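Local coordinates for protein proabylysin (Pyrococcus abyssi, PDB 4JIU) that is the zymogen of a minimal zinc metallopeptidase of the gluzincin kind, its zinc bound, and so probably blocked, by the chain's C-terminus, and probably cleaves peptide bonds once freed, at residues R24-S29 with T39-P44; L47-E52 with D94-K99. The protein carries 1 engineered substitution. One frame throughout, in Å; residues are numbered along the deposited sequence.

Interaction 1: R24-S29 with T39-P44; sequences RPLKMS and TITLDP
At the edge of the small mixed sheet of this minigluzincin, Arg24 and Leu42 carry the parallel pairing of strands 20-23 and 39-42 just beyond the end of strand 20-23. Arg24 N donates to Leu42 O at 2.9 Å, 30° off the carbonyl plane. In turn, Asp43 CA makes a CA-H...O contact with Arg24 O at 3.3 Å. Beside this pairing, Thr41 CG2, which lies opposite the backbone N, meets Arg24 CB and CG, each at 3.8 Å, and Leu26 CD2 reaches the same methyl. Asp43 then ties down the outgoing loop: with CG anti to the backbone N (chi1 -174°), the carboxylate swings to Leu26 N, while OD1 accepts a hydrogen bond from Ala45 N in an Asx turn and OD2 also forms a salt bridge with Arg102. Were Asp43 an alanine, Leu26 N, Ala45 N and the Arg102 guanidinium would probably all be left without this carboxylate, and the turn at Leu26 would be less firmly held. Pro44 follows, its CD 3.5 Å from Arg24 O. The Leu26 bond is nearly straight, 174° at the hydrogen, and it enters Asp43 OD2 at the anti lone pair, 3.0 Å from Leu26 N.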
# COMPACT_ATOMS: atom_id res chain seq x y z
N ARG A 24 -13.63 2.23 -0.53
CA ARG A 24 -14.51 2.88 -1.48
C ARG A 24 -14.32 2.23 -2.83
O ARG A 24 -13.18 1.91 -3.16
CB ARG A 24 -14.15 4.37 -1.68
CG ARG A 24 -14.24 5.21 -0.44
CD ARG A 24 -15.64 5.65 -0.14
NE ARG A 24 -15.64 6.65 0.92
CZ ARG A 24 -15.47 6.45 2.22
NH1 ARG A 24 -15.29 5.19 2.59
NH2 ARG A 24 -15.49 7.47 3.10
N PRO A 25 -15.37 2.09 -3.63
CA PRO A 25 -15.18 1.56 -4.96
C PRO A 25 -14.43 2.57 -5.82
O PRO A 25 -14.82 3.71 -5.97
CB PRO A 25 -16.61 1.34 -5.43
CG PRO A 25 -17.46 2.33 -4.65
CD PRO A 25 -16.78 2.42 -3.31
N LEU A 26 -13.36 2.09 -6.42
CA LEU A 26 -12.51 2.90 -7.27
C LEU A 26 -12.58 2.35 -8.70
O LEU A 26 -12.65 1.14 -8.89
CB LEU A 26 -11.04 2.85 -6.82
CG LEU A 26 -10.76 3.31 -5.40
CD1 LEU A 26 -9.30 3.03 -5.06
CD2 LEU A 26 -11.11 4.77 -5.26
N LYS A 27 -12.54 3.21 -9.68
CA LYS A 27 -12.65 2.78 -11.07
C LYS A 27 -11.28 2.37 -11.60
O LYS A 27 -11.02 1.30 -12.12
CB LYS A 27 -13.24 3.94 -11.87
CG LYS A 27 -13.32 3.65 -13.37
CD LYS A 27 -14.07 4.74 -14.09
CE LYS A 27 -13.48 5.01 -15.47
NZ LYS A 27 -13.52 6.46 -15.81
N MET A 28 -10.37 3.31 -11.41
CA MET A 28 -9.13 3.33 -12.17
C MET A 28 -7.98 2.65 -11.48
O MET A 28 -6.98 2.41 -12.13
CB MET A 28 -8.76 4.77 -12.43
CG MET A 28 -9.73 5.43 -13.38
SD MET A 28 -10.00 4.59 -14.93
CE MET A 28 -8.42 4.73 -15.74
N SER A 29 -8.13 2.32 -10.18
CA SER A 29 -7.12 1.65 -9.41
C SER A 29 -7.77 0.82 -8.31
O SER A 29 -8.99 0.81 -8.16
CB SER A 29 -6.16 2.69 -8.78
OG SER A 29 -6.69 3.31 -7.65
N THR A 39 -4.74 9.74 4.30
CA THR A 39 -5.66 8.62 4.13
C THR A 39 -5.12 7.66 3.07
O THR A 39 -4.37 8.05 2.17
CB THR A 39 -7.07 9.06 3.73
OG1 THR A 39 -7.02 9.70 2.42
CG2 THR A 39 -7.67 10.02 4.75
N ILE A 40 -5.55 6.44 3.22
CA ILE A 40 -5.37 5.39 2.22
C ILE A 40 -6.77 4.90 1.84
O ILE A 40 -7.50 4.49 2.75
CB ILE A 40 -4.51 4.23 2.71
CG1 ILE A 40 -3.11 4.67 3.15
CG2 ILE A 40 -4.53 3.13 1.65
CD1 ILE A 40 -2.30 3.63 3.88
N THR A 41 -7.14 4.98 0.58
CA THR A 41 -8.42 4.46 0.11
C THR A 41 -8.18 3.20 -0.67
O THR A 41 -7.32 3.16 -1.56
CB THR A 41 -9.11 5.54 -0.73
OG1 THR A 41 -9.32 6.72 0.05
CG2 THR A 41 -10.47 5.04 -1.19
N LEU A 42 -8.93 2.14 -0.33
CA LEU A 42 -8.80 0.84 -0.90
C LEU A 42 -10.13 0.47 -1.56
O LEU A 42 -11.19 0.64 -0.94
CB LEU A 42 -8.55 -0.23 0.16
CG LEU A 42 -7.34 0.03 1.10
CD1 LEU A 42 -7.37 -1.02 2.19
CD2 LEU A 42 -6.06 0.07 0.30
N ASP A 43 -10.05 -0.12 -2.72
CA ASP A 43 -11.23 -0.73 -3.35
C ASP A 43 -11.63 -1.96 -2.55
O ASP A 43 -10.76 -2.64 -2.03
CB ASP A 43 -10.91 -1.11 -4.77
CG ASP A 43 -12.11 -1.62 -5.52
OD1 ASP A 43 -12.35 -2.85 -5.45
OD2 ASP A 43 -12.82 -0.81 -6.14
N PRO A 44 -12.94 -2.26 -2.40
CA PRO A 44 -13.32 -3.42 -1.63
C PRO A 44 -12.68 -4.72 -2.07
O PRO A 44 -12.53 -5.64 -1.22
CB PRO A 44 -14.85 -3.48 -1.83
CG PRO A 44 -15.26 -2.12 -2.24
CD PRO A 44 -14.06 -1.47 -2.86

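Interaction 2: L47-E52 with D94-K99; sequences LNLEEE and DRIMTK
Leu49 and Lys99 join the turn that leads from the sheet into the HExxH-bearing helix 51-67 to helix 88-100 of this gluzincin-like fold. The two side chains run past each other in opposite directions, Leu49 CD2 lying 3.8 Å from Lys99 CD, so the aliphatic part of the lysine covers one branch of the leucine. The other branch turns to Ile96, where Leu49 CD1 and Ile96 CG1 stand 4.4 Å apart in a loose apolar contact; Leu49 also packs on Met54 and Ile57 of helix 51-67, which starts just after it, and on Leu100, which makes it a buried wedge between the two helices. Lys99 starts with CG anti to the backbone N (chi1 -167°) and stays extended, which carries its ammonium across to the turn before the helix. There Lys99 NZ gives a hydrogen bond to a water at 3.2 Å, and the same water accepts a weak bond from Glu50 N; that N-cap amide also donates to Glu53 OE1, the N3 side-chain half of a capping box. Farther along, Glu52 OE2 stands 4.3 Å from Arg95 NH1, well out of the guanidinium plane, so no N-H points at it; Arg88 pairs with Glu52, and Glu91 with Arg95. Lys99 NZ lies 3.0 Å from Asn48 O, but the angle is too poor for a hydrogen bond.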
# COMPACT_ATOMS: atom_id res chain seq x y z
N LEU A 47 -9.89 -6.40 0.08
CA LEU A 47 -10.15 -7.05 1.37
C LEU A 47 -10.23 -8.55 1.23
O LEU A 47 -10.24 -9.29 2.22
CB LEU A 47 -11.41 -6.48 2.06
CG LEU A 47 -11.37 -4.99 2.44
CD1 LEU A 47 -12.71 -4.59 3.03
CD2 LEU A 47 -10.22 -4.63 3.38
N ASN A 48 -10.28 -9.03 -0.05
CA ASN A 48 -10.29 -10.43 -0.34
C ASN A 48 -8.95 -10.96 -0.86
O ASN A 48 -8.83 -12.14 -1.28
CB ASN A 48 -11.36 -10.76 -1.41
CG ASN A 48 -12.77 -10.42 -0.99
OD1 ASN A 48 -13.15 -10.62 0.17
ND2 ASN A 48 -13.53 -9.87 -1.92
N LEU A 49 -7.90 -10.17 -0.88
CA LEU A 49 -6.55 -10.62 -1.25
C LEU A 49 -5.92 -11.45 -0.16
O LEU A 49 -6.38 -11.44 0.99
CB LEU A 49 -5.68 -9.42 -1.59
CG LEU A 49 -5.98 -8.65 -2.86
CD1 LEU A 49 -5.19 -7.35 -2.84
CD2 LEU A 49 -5.72 -9.52 -4.06
N GLU A 50 -4.85 -12.20 -0.48
CA GLU A 50 -4.08 -12.86 0.56
C GLU A 50 -3.41 -11.82 1.48
O GLU A 50 -3.19 -10.70 1.09
CB GLU A 50 -3.01 -13.77 0.01
CG GLU A 50 -3.18 -14.74 -1.14
CD GLU A 50 -3.85 -16.03 -0.69
OE1 GLU A 50 -3.93 -16.95 -1.52
OE2 GLU A 50 -4.27 -16.02 0.48
N GLU A 51 -3.05 -12.23 2.70
CA GLU A 51 -2.50 -11.26 3.65
C GLU A 51 -1.26 -10.57 3.12
O GLU A 51 -1.12 -9.38 3.35
CB GLU A 51 -2.16 -11.88 5.03
CG GLU A 51 -3.32 -12.11 5.91
CD GLU A 51 -3.04 -12.63 7.30
OE1 GLU A 51 -2.12 -13.47 7.45
OE2 GLU A 51 -3.78 -12.17 8.21
N GLU A 52 -0.32 -11.31 2.49
CA GLU A 52 0.90 -10.64 2.04
C GLU A 52 0.58 -9.61 0.98
O GLU A 52 1.25 -8.58 0.90
CB GLU A 52 1.91 -11.70 1.52
CG GLU A 52 3.22 -11.11 1.05
CD GLU A 52 4.32 -12.02 0.53
OE1 GLU A 52 5.55 -11.62 0.47
OE2 GLU A 52 3.94 -13.15 0.10
N ASP A 94 2.75 -8.33 -9.33
CA ASP A 94 2.32 -9.18 -10.44
C ASP A 94 1.17 -10.06 -10.00
O ASP A 94 0.22 -10.29 -10.76
CB ASP A 94 3.50 -10.01 -10.94
CG ASP A 94 4.52 -9.27 -11.78
OD1 ASP A 94 4.23 -8.12 -12.19
OD2 ASP A 94 5.64 -9.75 -12.07
N ARG A 95 1.27 -10.62 -8.80
CA ARG A 95 0.16 -11.47 -8.29
C ARG A 95 -1.13 -10.68 -8.19
O ARG A 95 -2.22 -11.16 -8.51
CB ARG A 95 0.58 -12.12 -6.96
CG ARG A 95 1.79 -13.06 -7.08
CD ARG A 95 2.19 -13.70 -5.77
NE ARG A 95 3.43 -14.43 -5.88
CZ ARG A 95 4.02 -15.10 -4.88
NH1 ARG A 95 3.46 -15.06 -3.68
NH2 ARG A 95 5.15 -15.75 -5.07
N ILE A 96 -1.07 -9.48 -7.65
CA ILE A 96 -2.24 -8.64 -7.48
C ILE A 96 -2.84 -8.28 -8.81
O ILE A 96 -4.05 -8.36 -9.04
CB ILE A 96 -1.88 -7.37 -6.69
CG1 ILE A 96 -1.49 -7.75 -5.27
CG2 ILE A 96 -3.04 -6.40 -6.76
CD1 ILE A 96 -0.83 -6.62 -4.52
N MET A 97 -2.00 -7.92 -9.78
CA MET A 97 -2.48 -7.62 -11.13
C MET A 97 -3.11 -8.85 -11.78
O MET A 97 -4.15 -8.69 -12.42
CB MET A 97 -1.34 -7.12 -12.01
CG MET A 97 -1.79 -7.06 -13.45
SD MET A 97 -2.98 -5.80 -13.83
CE MET A 97 -3.63 -6.32 -15.42
N THR A 98 -2.52 -10.03 -11.61
CA THR A 98 -3.14 -11.23 -12.18
C THR A 98 -4.54 -11.40 -11.63
O THR A 98 -5.47 -11.72 -12.35
CB THR A 98 -2.26 -12.43 -11.85
OG1 THR A 98 -1.05 -12.27 -12.63
CG2 THR A 98 -2.92 -13.74 -12.22
N LYS A 99 -4.66 -11.21 -10.31
CA LYS A 99 -5.94 -11.49 -9.69
C LYS A 99 -7.00 -10.47 -10.04
O LYS A 99 -8.13 -10.76 -10.36
CB LYS A 99 -5.81 -11.58 -8.20
CG LYS A 99 -7.14 -12.20 -7.71
CD LYS A 99 -7.14 -12.32 -6.23
CE LYS A 99 -8.47 -12.86 -5.70
NZ LYS A 99 -8.62 -12.47 -4.24
O HOH W 1 -5.59 -13.31 -3.59

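Overall arrangement
Interactions 1 and 2 follow each other along the chain, with centres 14 Å apart: strand 39-42 leaves interaction 1 and, through the segment 47-52, leads into helix 51-67. That helix carries His60 and His64, which bind the zinc with His72 and the C-terminal Val105. The loop of interaction 1 comes near the site at its end, where the Ser29 side chain lies about 4 Å from that of Val105 and about 9 Å from the zinc. Interaction 2 sets helix 88-100 against the start of the zinc helix, the Ile96 side chain being about 8 Å from that of His60. The residues after helix 88-100 supply Arg102 to interaction 1 and end at the zinc ligand Val105.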